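Local coordinates for Alpha/beta hydrolase (Streptomyces albidoflavus, PDB 6KSU), which probably acts as a stand-alone cyclase of the penicillin-binding-protein type, closing linear non-ribosomal peptides into macrolactams by joining residues of opposite chirality, at residues G22-G25 and A26-D29; E36-V39 and R40-R43; S83-K86 and F87-E91; D306-L310 and G311-H315; K357-E360 and A361-R365. All blocks are in the same frame, centred on the assembly; numbering follows the deposited sequence.

Contact 1: G22-G25 and A26-D29; sequences GAEG and AERD
The amides of Ala26, Glu27, Arg28 and Asp29 bond in turn to the carbonyl oxygens of Gly22, Ala23, Glu24 and Gly25, the i to i+4 pattern of an alpha helix at the very start of helix 23-41. The straightest of these bonds runs from Arg28 N to Glu24 O, 3.1 Å at 165°, and the same oxygen also takes a weak bond from Glu27 N. One turn apart, Glu24 and Arg28 make a helical salt bridge. It is long, with Glu24 OE1 3.5 Å from Arg28 NH2, and the carboxylate and guanidinium planes stand 67° apart, so the two groups do not pair flat side by side. A bend in the arginine chain (chi2 149°) carries the guanidinium back along the helix, where Glu24 CB lies over one of its faces. Acidic side chains suit this first turn, where the helix dipole's partly positive end would probably favour them. Glu27 runs its aliphatic part past the first turn, CG 3.2 Å from Ala23 O, while its carboxylate forms a long, weak ion pair with Arg53 and has a malonate ion nearby. Arg28 NH1 ends 3.5 Å from Gly25 N, close to the first turn's backbone.

Contact 2: E36-V39 and R40-R43; sequences EELV and REHR
Arg40 opens the final turn of helix 23-41 with an almost straight bond from its amide to the carbonyl of Glu36 (Arg40 N to Glu36 O 3.2 Å, 173°). Its side chain, extended from CG to NE, runs past that carbonyl, CB 3.7 Å from Glu36 O, but NE stays 5.2 Å from Glu36 OE2, an attraction at a distance and no salt bridge; the carboxylate of Glu36 is bonded instead to Thr62. Glu41 follows with the short bond from its N to Glu37 O, 2.9 Å, and sets its CB against the same oxygen. A charged residue suits this exposed position. His42 gives its amide to Leu38 O at 3.1 Å. With CG beside the backbone N (chi1 -61°), its ring folds back along the turn, bringing CD2 to 3.4 Å from Leu38 O. Leu38 and Val39 are the buried, apolar side of this turn, and Leu38 and His42 both lie against helix 355-365. Arg43 then leaves helical geometry with a positive phi of 49°; with two bonds back into the last turn this makes a Schellman motif, in which Arg43 N lies 2.7 Å from Arg40 O. The chemistry is that of a helix C terminus: the chain turns back to engage the last carbonyls, and the positive charges of Arg40 and Arg43 would probably suit the partly negative end of the helix.

Contact 3: S83-K86 and F87-E91; sequences SVTK and FLTAE
Thr85 and Thr89 sit one helical turn apart, joined by a nearly straight bond from Thr89 N to Thr85 O (3.0 Å, 175°), with Thr85 CG2 4.2 Å from Thr89 OG1. The next rung is Ala90 N to Lys86 O at 2.8 Å; the small alanine puts its CB 3.2 Å from that same oxygen. Phe87 N bonds to Val84 O at 3.0 Å, an i to i+3 turn at the start of helix 85-98. Leu88 CD1 covers the same Val84 oxygen, and Glu91 CG lies over one face of the Phe87 ring.

Ser83 and Lys86 form an SxxK pattern at a helix start, consistent with the nucleophile and its lysine partner in penicillin-binding proteins and serine beta-lactamases. The lysine chain runs extended until a bend about the CD-CE bond (chi4 80°) turns NZ to within 3.1 Å of Ser83 OG. In the second shell, Asn176 OD1 and Ala254 O accept hydrogen bonds from Lys86 NZ, while Tyr174 bonds weakly to both residues. Thr85 OG1 is held by Gly82 and Leu257, and Thr89 OG1 by Ala253 and Trp194, so the buried hydroxyls are satisfied. Around this core the turn packs against helices 194-206 and 261-268, with Val84 and Phe87 resting on strand 332-339.

Contact 4: D306-L310 and G311-H315; sequences DGWGL and GLMRH
Trp308 lays its indole over the backbone of the facing strand. From CB the side chain leads to CG and CD1, and CD1 is 3.3 Å from Leu312 O, which sits beneath the pyrrole end; NE1 lies over the same peptide. Further out, CE3 and CZ3 each approach Met313 CB at 3.4 Å, a CH-pi contact only 12° from the normal of the six-membered ring. At the tip, CH2 meets Met313 SD at 3.9 Å in an oblique Met-aromatic contact. With the methionine CG in the crowded position between backbone N and carbonyl carbon (chi1 80°) and the chain extended beyond, SD too is brought near the ring. A broad, polarisable ring suits this buried place, where His134 and Phe172 also meet it.

The backbone beside it is firmly bonded: Gly309 N to Leu312 O is 2.7 Å, and Arg314 N to Gly307 O is likewise 2.7 Å. Arg314 O then receives both Asp306 N, at 2.9 Å, and, weakly, Gly307 N. Gly307 lacks a side chain, so the guanidinium of Arg314 can lie over its amide, with NH1 bonded to Gly316 O. Gly311, at positive phi, suits the turn. Together these features make a beta hairpin with a classic bulge, Asp306 and Gly307 both facing Arg314, at one edge of the antiparallel sheet of a penicillin-binding-protein-like fold.

Contact 5: K357-E360 and A361-R365; sequences KLWE and ALVAR
Trp359 and Val363 meet one turn apart, methyl over ring. Trp359 places CG opposite its backbone N across the CA-CB bond (chi1 176°), which sends the indole out from the helix with a tilt toward the following turn, where Val363 meets it. Val363 holds CG1 in the corresponding extended position, leaving CG2 beside its own N; that methyl lies over one face of the indole, 3.6 Å from Trp359 CE2 and 3.9 Å from the centroid of the five-membered ring, a CH-pi contact. CG2 also covers Trp359 O, the acceptor of Val363 N at 2.9 Å. A beta-branched residue suits this spot because one methyl can rest on the ring while the other points elsewhere.

These turns belong to helix 355-365, which covers the antiparallel sheet beside helix 23-41, an arrangement consistent with the beta-lactamase fold. Trp359 and Leu362 lean on strand 344-350, and Leu358 on both strand and helix. Leu362 has a first torsion of -135°, away from the staggered positions, and its CB is 3.1 Å from Leu358 O. Lys357 bends at chi2 (48°) and again at chi3, so that CE lies 4.0 Å from Ala361 CB; the small alanine suits this close approach. The same bends bring Lys357 NZ to 3.3 Å from Glu360 OE2, a salt bridge reached by an extended glutamate chain.

How the contacts relate
From the N terminus, contact 1 begins helix 23-41 and contact 2 ends it, their centres about 21 Å apart. Contact 3 is the buried start of helix 85-98, contact 4 turns the chain through the hairpin at one sheet edge, and contact 5 lies on helix 355-365. Each joins adjoining segments, so none closes a long loop; they follow in series, and none nests or crosses. Space brings two pairs together. Contacts 2 and 5 touch: Leu38 O, 3.3 Å from Leu358 CD1, ties the first helix to the later one, and His42 continues the tie from the turn after helix 23-41. Contacts 3 and 4 touch through Phe87 and Ala90 against 310-312, joining the start of helix 85-98 to the hairpin.

Contact 1: G22-G25 and A26-D29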
loop_
_atom_site.group_PDB
_atom_site.type_symbol
_atom_site.label_atom_id
_atom_site.label_comp_id
_atom_site.label_asym_id
_atom_site.label_seq_id
_atom_site.Cartn_x
_atom_site.Cartn_y
_atom_site.Cartn_z
ATOM N N GLY A 22 -14.911 -31.507 9.802
ATOM C CA GLY A 22 -13.823 -32.465 9.801
ATOM C C GLY A 22 -12.460 -31.828 9.617
ATOM O O GLY A 22 -11.908 -31.239 10.551
ATOM N N ALA A 23 -11.914 -31.942 8.402
ATOM C CA ALA A 23 -10.568 -31.454 8.122
ATOM C C ALA A 23 -10.496 -29.935 7.957
ATOM O O ALA A 23 -9.414 -29.360 8.124
ATOM C CB ALA A 23 -10.015 -32.141 6.871
ATOM N N GLU A 24 -11.608 -29.270 7.623
ATOM C CA GLU A 24 -11.614 -27.810 7.641
ATOM C C GLU A 24 -11.513 -27.279 9.070
ATOM O O GLU A 24 -10.771 -26.324 9.334
ATOM C CB GLU A 24 -12.868 -27.279 6.939
ATOM C CG GLU A 24 -12.796 -27.321 5.411
ATOM C CD GLU A 24 -14.167 -27.267 4.743
ATOM O OE1 GLU A 24 -14.825 -26.206 4.805
ATOM O OE2 GLU A 24 -14.590 -28.287 4.153
ATOM N N GLY A 25 -12.226 -27.906 10.010
ATOM C CA GLY A 25 -12.126 -27.495 11.403
ATOM C C GLY A 25 -10.726 -27.656 11.958
ATOM O O GLY A 25 -10.254 -26.823 12.738
ATOM N N ALA A 26 -10.037 -28.728 11.561
ATOM C CA ALA A 26 -8.636 -28.877 11.931
ATOM C C ALA A 26 -7.798 -27.701 11.426
ATOM O O ALA A 26 -6.906 -27.216 12.134
ATOM C CB ALA A 26 -8.094 -30.205 11.392
ATOM N N GLU A 27 -8.074 -27.222 10.204
ATOM C CA GLU A 27 -7.253 -26.156 9.633
ATOM C C GLU A 27 -7.428 -24.848 10.396
ATOM O O GLU A 27 -6.437 -24.181 10.728
ATOM C CB GLU A 27 -7.589 -25.957 8.160
ATOM C CG GLU A 27 -7.284 -27.143 7.291
ATOM C CD GLU A 27 -7.571 -26.865 5.834
ATOM O OE1 GLU A 27 -8.569 -26.163 5.542
ATOM O OE2 GLU A 27 -6.795 -27.343 4.979
ATOM N N ARG A 28 -8.678 -24.463 10.682
ATOM C CA ARG A 28 -8.906 -23.235 11.438
ATOM C C ARG A 28 -8.224 -23.301 12.795
ATOM O O ARG A 28 -7.708 -22.294 13.289
ATOM C CB ARG A 28 -10.405 -22.977 11.615
ATOM C CG ARG A 28 -11.211 -22.782 10.331
ATOM C CD ARG A 28 -12.649 -23.299 10.512
ATOM N NE ARG A 28 -13.355 -23.459 9.240
ATOM C CZ ARG A 28 -14.267 -24.399 9.001
ATOM N NH1 ARG A 28 -14.595 -25.272 9.948
ATOM N NH2 ARG A 28 -14.854 -24.467 7.812
ATOM N N ASP A 29 -8.221 -24.480 13.418
ATOM C CA ASP A 29 -7.517 -24.646 14.687
ATOM C C ASP A 29 -6.030 -24.445 14.506
ATOM O O ASP A 29 -5.387 -23.746 15.295
ATOM C CB ASP A 29 -7.795 -26.028 15.265
ATOM C CG ASP A 29 -9.214 -26.156 15.761
ATOM O OD1 ASP A 29 -9.827 -25.097 16.035
ATOM O OD2 ASP A 29 -9.721 -27.300 15.837
#

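Contact 2: E36-V39 and R40-R43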
loop_
_atom_site.group_PDB
_atom_site.type_symbol
_atom_site.label_atom_id
_atom_site.label_comp_id
_atom_site.label_asym_id
_atom_site.label_seq_id
_atom_site.Cartn_x
_atom_site.Cartn_y
_atom_site.Cartn_z
ATOM N N GLU A 36 -1.200 -17.603 17.244
ATOM C CA GLU A 36 -0.829 -17.376 18.640
ATOM C C GLU A 36 0.662 -17.590 18.860
ATOM O O GLU A 36 1.346 -16.741 19.456
ATOM C CB GLU A 36 -1.642 -18.292 19.549
ATOM C CG GLU A 36 -2.088 -17.611 20.811
ATOM C CD GLU A 36 -3.085 -16.516 20.514
ATOM O OE1 GLU A 36 -4.291 -16.821 20.329
ATOM O OE2 GLU A 36 -2.652 -15.350 20.466
ATOM N N GLU A 37 1.192 -18.720 18.375
ATOM C CA GLU A 37 2.624 -18.978 18.518
ATOM C C GLU A 37 3.438 -17.834 17.932
ATOM O O GLU A 37 4.385 -17.349 18.565
ATOM C CB GLU A 37 3.018 -20.300 17.841
ATOM C CG GLU A 37 2.327 -21.599 18.323
ATOM C CD GLU A 37 1.771 -21.557 19.758
ATOM O OE1 GLU A 37 2.560 -21.352 20.712
ATOM O OE2 GLU A 37 0.545 -21.758 19.932
ATOM N N LEU A 38 3.066 -17.368 16.720
ATOM C CA LEU A 38 3.912 -16.390 16.044
ATOM C C LEU A 38 3.786 -14.996 16.643
ATOM O O LEU A 38 4.752 -14.230 16.620
ATOM C CB LEU A 38 3.586 -16.353 14.553
ATOM C CG LEU A 38 3.680 -17.698 13.850
ATOM C CD1 LEU A 38 3.538 -17.540 12.338
ATOM C CD2 LEU A 38 5.004 -18.390 14.248
ATOM N N VAL A 39 2.614 -14.631 17.168
ATOM C CA VAL A 39 2.489 -13.336 17.842
ATOM C C VAL A 39 3.423 -13.287 19.053
ATOM O O VAL A 39 4.152 -12.310 19.270
ATOM C CB VAL A 39 1.023 -13.075 18.240
ATOM C CG1 VAL A 39 0.956 -12.005 19.263
ATOM C CG2 VAL A 39 0.196 -12.683 17.022
ATOM N N ARG A 40 3.415 -14.352 19.857
ATOM C CA ARG A 40 4.282 -14.413 21.027
ATOM C C ARG A 40 5.751 -14.453 20.614
ATOM O O ARG A 40 6.555 -13.627 21.057
ATOM C CB ARG A 40 3.902 -15.629 21.884
ATOM C CG ARG A 40 2.945 -15.287 23.022
ATOM C CD ARG A 40 2.090 -16.458 23.530
ATOM N NE ARG A 40 0.947 -15.880 24.235
ATOM C CZ ARG A 40 1.000 -15.387 25.471
ATOM N NH1 ARG A 40 2.122 -15.459 26.176
ATOM N NH2 ARG A 40 -0.074 -14.823 26.009
ATOM N N GLU A 41 6.099 -15.371 19.717
ATOM C CA GLU A 41 7.483 -15.528 19.280
ATOM C C GLU A 41 8.099 -14.219 18.770
ATOM O O GLU A 41 9.275 -13.949 19.024
ATOM C CB GLU A 41 7.537 -16.616 18.212
ATOM C CG GLU A 41 8.808 -16.679 17.422
ATOM C CD GLU A 41 8.861 -17.931 16.574
ATOM O OE1 GLU A 41 9.504 -17.900 15.508
ATOM O OE2 GLU A 41 8.251 -18.949 16.974
ATOM N N HIS A 42 7.332 -13.386 18.063
ATOM C CA HIS A 42 7.832 -12.069 17.659
ATOM C C HIS A 42 7.424 -10.959 18.632
ATOM O O HIS A 42 7.738 -9.786 18.395
ATOM C CB HIS A 42 7.367 -11.721 16.233
ATOM C CG HIS A 42 7.850 -12.683 15.185
ATOM N ND1 HIS A 42 9.184 -12.955 14.980
ATOM C CD2 HIS A 42 7.174 -13.469 14.316
ATOM C CE1 HIS A 42 9.311 -13.858 14.024
ATOM N NE2 HIS A 42 8.104 -14.190 13.606
ATOM N N ARG A 43 6.751 -11.312 19.727
ATOM C CA ARG A 43 6.328 -10.376 20.770
ATOM C C ARG A 43 5.627 -9.137 20.204
ATOM O O ARG A 43 5.951 -7.990 20.523
ATOM C CB ARG A 43 7.505 -10.015 21.666
ATOM C CG ARG A 43 7.874 -11.179 22.587
ATOM C CD ARG A 43 8.304 -10.696 23.974
ATOM N NE ARG A 43 9.176 -9.525 23.912
ATOM C CZ ARG A 43 10.354 -9.500 23.296
ATOM N NH1 ARG A 43 10.822 -10.587 22.696
ATOM N NH2 ARG A 43 11.070 -8.385 23.286
#

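Contact 3: S83-K86 and F87-E91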
loop_
_atom_site.group_PDB
_atom_site.type_symbol
_atom_site.label_atom_id
_atom_site.label_comp_id
_atom_site.label_asym_id
_atom_site.label_seq_id
_atom_site.Cartn_x
_atom_site.Cartn_y
_atom_site.Cartn_z
ATOM N N SER A 83 -1.437 2.351 4.215
ATOM C CA SER A 83 -1.705 2.375 2.784
ATOM C C SER A 83 -2.737 1.343 2.352
ATOM O O SER A 83 -3.213 1.412 1.206
ATOM C CB SER A 83 -0.392 2.165 2.033
ATOM O OG SER A 83 0.344 3.378 2.049
ATOM N N VAL A 84 -3.112 0.398 3.224
ATOM C CA VAL A 84 -4.200 -0.501 2.846
ATOM C C VAL A 84 -5.472 0.314 2.603
ATOM O O VAL A 84 -6.363 -0.137 1.877
ATOM C CB VAL A 84 -4.392 -1.644 3.897
ATOM C CG1 VAL A 84 -5.583 -2.568 3.549
ATOM C CG2 VAL A 84 -3.112 -2.508 4.017
ATOM N N THR A 85 -5.528 1.547 3.136
ATOM C CA THR A 85 -6.624 2.472 2.849
ATOM C C THR A 85 -6.887 2.619 1.345
ATOM O O THR A 85 -8.023 2.898 0.929
ATOM C CB THR A 85 -6.297 3.846 3.468
ATOM O OG1 THR A 85 -6.111 3.723 4.892
ATOM C CG2 THR A 85 -7.428 4.857 3.198
ATOM N N LYS A 86 -5.845 2.467 0.519
ATOM C CA LYS A 86 -5.991 2.691 -0.921
ATOM C C LYS A 86 -6.950 1.690 -1.548
ATOM O O LYS A 86 -7.581 1.982 -2.573
ATOM C CB LYS A 86 -4.616 2.607 -1.605
ATOM C CG LYS A 86 -3.735 3.769 -1.284
ATOM C CD LYS A 86 -2.322 3.548 -1.790
ATOM C CE LYS A 86 -1.545 4.832 -1.624
ATOM N NZ LYS A 86 -1.071 4.991 -0.217
ATOM N N PHE A 87 -7.058 0.501 -0.968
ATOM C CA PHE A 87 -8.002 -0.475 -1.495
ATOM C C PHE A 87 -9.446 -0.025 -1.263
ATOM O O PHE A 87 -10.308 -0.254 -2.107
ATOM C CB PHE A 87 -7.692 -1.836 -0.873
ATOM C CG PHE A 87 -8.718 -2.905 -1.130
ATOM C CD1 PHE A 87 -8.837 -3.493 -2.372
ATOM C CD2 PHE A 87 -9.500 -3.380 -0.092
ATOM C CE1 PHE A 87 -9.764 -4.512 -2.607
ATOM C CE2 PHE A 87 -10.430 -4.393 -0.313
ATOM C CZ PHE A 87 -10.562 -4.956 -1.579
ATOM N N LEU A 88 -9.714 0.680 -0.172
ATOM C CA LEU A 88 -11.083 1.134 0.063
ATOM C C LEU A 88 -11.380 2.392 -0.731
ATOM O O LEU A 88 -12.479 2.537 -1.286
ATOM C CB LEU A 88 -11.295 1.348 1.557
ATOM C CG LEU A 88 -11.067 -0.061 2.109
ATOM C CD1 LEU A 88 -9.876 -0.109 3.054
ATOM C CD2 LEU A 88 -12.314 -0.596 2.748
ATOM N N THR A 89 -10.393 3.285 -0.825
ATOM C CA THR A 89 -10.505 4.439 -1.705
ATOM C C THR A 89 -10.735 4.000 -3.147
ATOM O O THR A 89 -11.589 4.557 -3.853
ATOM C CB THR A 89 -9.246 5.296 -1.590
ATOM O OG1 THR A 89 -9.316 6.022 -0.363
ATOM C CG2 THR A 89 -9.151 6.289 -2.781
ATOM N N ALA A 90 -9.970 2.998 -3.602
ATOM C CA ALA A 90 -10.192 2.460 -4.939
ATOM C C ALA A 90 -11.591 1.895 -5.052
ATOM O O ALA A 90 -12.277 2.099 -6.062
ATOM C CB ALA A 90 -9.175 1.376 -5.265
ATOM N N GLU A 91 -12.030 1.185 -4.013
ATOM C CA GLU A 91 -13.367 0.630 -4.017
ATOM C C GLU A 91 -14.414 1.739 -4.083
ATOM O O GLU A 91 -15.409 1.630 -4.810
ATOM C CB GLU A 91 -13.533 -0.246 -2.783
ATOM C CG GLU A 91 -12.967 -1.684 -2.950
ATOM C CD GLU A 91 -13.509 -2.620 -1.853
ATOM O OE1 GLU A 91 -13.846 -2.103 -0.772
ATOM O OE2 GLU A 91 -13.631 -3.844 -2.068
#

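Contact 4: D306-L310 and G311-H315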
loop_
_atom_site.group_PDB
_atom_site.type_symbol
_atom_site.label_atom_id
_atom_site.label_comp_id
_atom_site.label_asym_id
_atom_site.label_seq_id
_atom_site.Cartn_x
_atom_site.Cartn_y
_atom_site.Cartn_z
ATOM N N ASP A 306 4.423 -8.022 -8.579
ATOM C CA ASP A 306 4.526 -8.425 -9.979
ATOM C C ASP A 306 3.611 -7.629 -10.902
ATOM O O ASP A 306 3.902 -7.516 -12.097
ATOM C CB ASP A 306 4.237 -9.913 -10.104
ATOM C CG ASP A 306 5.214 -10.735 -9.331
ATOM O OD1 ASP A 306 6.424 -10.486 -9.508
ATOM O OD2 ASP A 306 4.789 -11.602 -8.537
ATOM N N GLY A 307 2.535 -7.058 -10.383
ATOM C CA GLY A 307 1.686 -6.195 -11.182
ATOM C C GLY A 307 0.817 -5.357 -10.277
ATOM O O GLY A 307 0.646 -5.665 -9.092
ATOM N N TRP A 308 0.264 -4.288 -10.841
ATOM C CA TRP A 308 -0.673 -3.444 -10.111
ATOM C C TRP A 308 -1.909 -3.219 -10.961
ATOM O O TRP A 308 -1.815 -3.004 -12.177
ATOM C CB TRP A 308 -0.070 -2.095 -9.736
ATOM C CG TRP A 308 -0.474 -1.643 -8.370
ATOM C CD1 TRP A 308 -1.632 -1.018 -8.014
ATOM C CD2 TRP A 308 0.292 -1.789 -7.160
ATOM N NE1 TRP A 308 -1.637 -0.768 -6.654
ATOM C CE2 TRP A 308 -0.464 -1.228 -6.115
ATOM C CE3 TRP A 308 1.556 -2.320 -6.873
ATOM C CZ2 TRP A 308 -0.002 -1.179 -4.807
ATOM C CZ3 TRP A 308 2.010 -2.282 -5.574
ATOM C CH2 TRP A 308 1.230 -1.721 -4.553
ATOM N N GLY A 309 -3.058 -3.246 -10.313
ATOM C CA GLY A 309 -4.311 -2.971 -10.983
ATOM C C GLY A 309 -4.897 -1.663 -10.494
ATOM O O GLY A 309 -4.185 -0.668 -10.374
ATOM N N LEU A 310 -6.188 -1.635 -10.196
ATOM C CA LEU A 310 -6.812 -0.439 -9.637
ATOM C C LEU A 310 -6.981 -0.678 -8.136
ATOM O O LEU A 310 -7.965 -1.256 -7.693
ATOM C CB LEU A 310 -8.137 -0.144 -10.329
ATOM C CG LEU A 310 -8.111 -0.248 -11.861
ATOM C CD1 LEU A 310 -9.502 0.017 -12.464
ATOM C CD2 LEU A 310 -7.077 0.702 -12.457
ATOM N N GLY A 311 -5.995 -0.247 -7.356
ATOM C CA GLY A 311 -6.050 -0.370 -5.915
ATOM C C GLY A 311 -5.703 -1.733 -5.362
ATOM O O GLY A 311 -5.805 -1.927 -4.149
ATOM N N LEU A 312 -5.335 -2.686 -6.209
ATOM C CA LEU A 312 -4.775 -3.964 -5.794
ATOM C C LEU A 312 -3.452 -4.197 -6.513
ATOM O O LEU A 312 -3.313 -3.860 -7.691
ATOM C CB LEU A 312 -5.722 -5.100 -6.104
ATOM C CG LEU A 312 -7.006 -5.206 -5.270
ATOM C CD1 LEU A 312 -8.051 -5.931 -6.088
ATOM C CD2 LEU A 312 -6.745 -5.926 -3.940
ATOM N N MET A 313 -2.489 -4.774 -5.805
ATOM C CA MET A 313 -1.283 -5.330 -6.401
ATOM C C MET A 313 -1.425 -6.846 -6.553
ATOM O O MET A 313 -2.270 -7.478 -5.915
ATOM C CB MET A 313 -0.043 -5.005 -5.544
ATOM C CG MET A 313 0.139 -5.926 -4.316
ATOM S SD MET A 313 1.358 -5.311 -3.138
ATOM C CE MET A 313 1.196 -6.461 -1.782
ATOM N N ARG A 314 -0.554 -7.428 -7.384
ATOM C CA ARG A 314 -0.525 -8.861 -7.658
ATOM C C ARG A 314 0.823 -9.455 -7.257
ATOM O O ARG A 314 1.877 -8.912 -7.615
ATOM C CB ARG A 314 -0.785 -9.124 -9.147
ATOM C CG ARG A 314 -0.636 -10.571 -9.559
ATOM C CD ARG A 314 -1.110 -10.776 -10.981
ATOM N NE ARG A 314 -0.260 -10.087 -11.953
ATOM C CZ ARG A 314 0.905 -10.550 -12.384
ATOM N NH1 ARG A 314 1.378 -11.701 -11.917
ATOM N NH2 ARG A 314 1.607 -9.855 -13.269
ATOM N N HIS A 315 0.786 -10.560 -6.506
ATOM C CA HIS A 315 1.952 -11.388 -6.223
ATOM C C HIS A 315 1.698 -12.768 -6.815
ATOM O O HIS A 315 0.679 -13.397 -6.505
ATOM C CB HIS A 315 2.212 -11.488 -4.713
ATOM C CG HIS A 315 2.763 -10.234 -4.106
ATOM N ND1 HIS A 315 3.065 -10.123 -2.764
ATOM C CD2 HIS A 315 3.052 -9.029 -4.654
ATOM C CE1 HIS A 315 3.517 -8.905 -2.515
ATOM N NE2 HIS A 315 3.526 -8.225 -3.646
#

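Contact 5: K357-E360 and A361-R365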
loop_
_atom_site.group_PDB
_atom_site.type_symbol
_atom_site.label_atom_id
_atom_site.label_comp_id
_atom_site.label_asym_id
_atom_site.label_seq_id
_atom_site.Cartn_x
_atom_site.Cartn_y
_atom_site.Cartn_z
ATOM N N LYS A 357 7.477 -8.690 10.534
ATOM C CA LYS A 357 8.065 -10.021 10.615
ATOM C C LYS A 357 7.011 -11.066 10.947
ATOM O O LYS A 357 7.107 -12.207 10.488
ATOM C CB LYS A 357 9.225 -10.027 11.623
ATOM C CG LYS A 357 10.009 -11.334 11.698
ATOM C CD LYS A 357 10.414 -11.901 10.321
ATOM C CE LYS A 357 10.043 -13.408 10.238
ATOM N NZ LYS A 357 10.064 -14.058 8.889
ATOM N N LEU A 358 5.973 -10.685 11.694
ATOM C CA LEU A 358 4.842 -11.586 11.906
ATOM C C LEU A 358 4.133 -11.898 10.591
ATOM O O LEU A 358 3.724 -13.044 10.342
ATOM C CB LEU A 358 3.854 -10.974 12.911
ATOM C CG LEU A 358 2.614 -11.822 13.180
ATOM C CD1 LEU A 358 2.937 -12.955 14.113
ATOM C CD2 LEU A 358 1.470 -11.010 13.766
ATOM N N TRP A 359 3.957 -10.891 9.741
ATOM C CA TRP A 359 3.361 -11.166 8.436
ATOM C C TRP A 359 4.229 -12.136 7.644
ATOM O O TRP A 359 3.730 -13.124 7.090
ATOM C CB TRP A 359 3.150 -9.876 7.651
ATOM C CG TRP A 359 2.634 -10.123 6.246
ATOM C CD1 TRP A 359 3.266 -9.819 5.067
ATOM C CD2 TRP A 359 1.386 -10.726 5.886
ATOM N NE1 TRP A 359 2.485 -10.195 3.999
ATOM C CE2 TRP A 359 1.323 -10.746 4.475
ATOM C CE3 TRP A 359 0.307 -11.237 6.619
ATOM C CZ2 TRP A 359 0.231 -11.258 3.789
ATOM C CZ3 TRP A 359 -0.773 -11.744 5.938
ATOM C CH2 TRP A 359 -0.802 -11.755 4.528
ATOM N N GLU A 360 5.542 -11.877 7.603
ATOM C CA GLU A 360 6.457 -12.740 6.857
ATOM C C GLU A 360 6.416 -14.174 7.385
ATOM O O GLU A 360 6.234 -15.126 6.615
ATOM C CB GLU A 360 7.870 -12.156 6.914
ATOM C CG GLU A 360 8.926 -12.940 6.161
ATOM C CD GLU A 360 10.332 -12.343 6.313
ATOM O OE1 GLU A 360 10.457 -11.170 6.741
ATOM O OE2 GLU A 360 11.311 -13.060 6.011
ATOM N N ALA A 361 6.536 -14.343 8.702
ATOM C CA ALA A 361 6.481 -15.679 9.289
ATOM C C ALA A 361 5.130 -16.346 9.048
ATOM O O ALA A 361 5.060 -17.561 8.829
ATOM C CB ALA A 361 6.786 -15.596 10.787
ATOM N N LEU A 362 4.049 -15.565 9.077
ATOM C CA LEU A 362 2.730 -16.088 8.735
ATOM C C LEU A 362 2.687 -16.585 7.291
ATOM O O LEU A 362 2.111 -17.637 6.999
ATOM C CB LEU A 362 1.681 -14.999 8.969
ATOM C CG LEU A 362 0.346 -15.274 9.671
ATOM C CD1 LEU A 362 0.492 -16.314 10.767
ATOM C CD2 LEU A 362 -0.137 -13.968 10.255
ATOM N N VAL A 363 3.316 -15.857 6.371
ATOM C CA VAL A 363 3.268 -16.279 4.974
ATOM C C VAL A 363 4.028 -17.585 4.785
ATOM O O VAL A 363 3.583 -18.482 4.059
ATOM C CB VAL A 363 3.802 -15.164 4.059
ATOM C CG1 VAL A 363 4.074 -15.716 2.693
ATOM C CG2 VAL A 363 2.805 -13.992 3.984
ATOM N N ALA A 364 5.161 -17.734 5.465
ATOM C CA ALA A 364 5.963 -18.940 5.312
ATOM C C ALA A 364 5.370 -20.134 6.041
ATOM O O ALA A 364 5.537 -21.267 5.583
ATOM C CB ALA A 364 7.386 -18.698 5.814
ATOM N N ARG A 365 4.669 -19.921 7.155
ATOM C CA ARG A 365 4.184 -21.050 7.947
ATOM C C ARG A 365 2.721 -21.407 7.700
ATOM O O ARG A 365 2.354 -22.580 7.853
ATOM C CB ARG A 365 4.417 -20.770 9.432
ATOM C CG ARG A 365 5.900 -20.599 9.722
ATOM C CD ARG A 365 6.339 -21.185 11.051
ATOM N NE ARG A 365 5.590 -22.380 11.398
ATOM C CZ ARG A 365 5.417 -22.798 12.644
ATOM N NH1 ARG A 365 5.968 -22.122 13.648
ATOM N NH2 ARG A 365 4.700 -23.891 12.880
#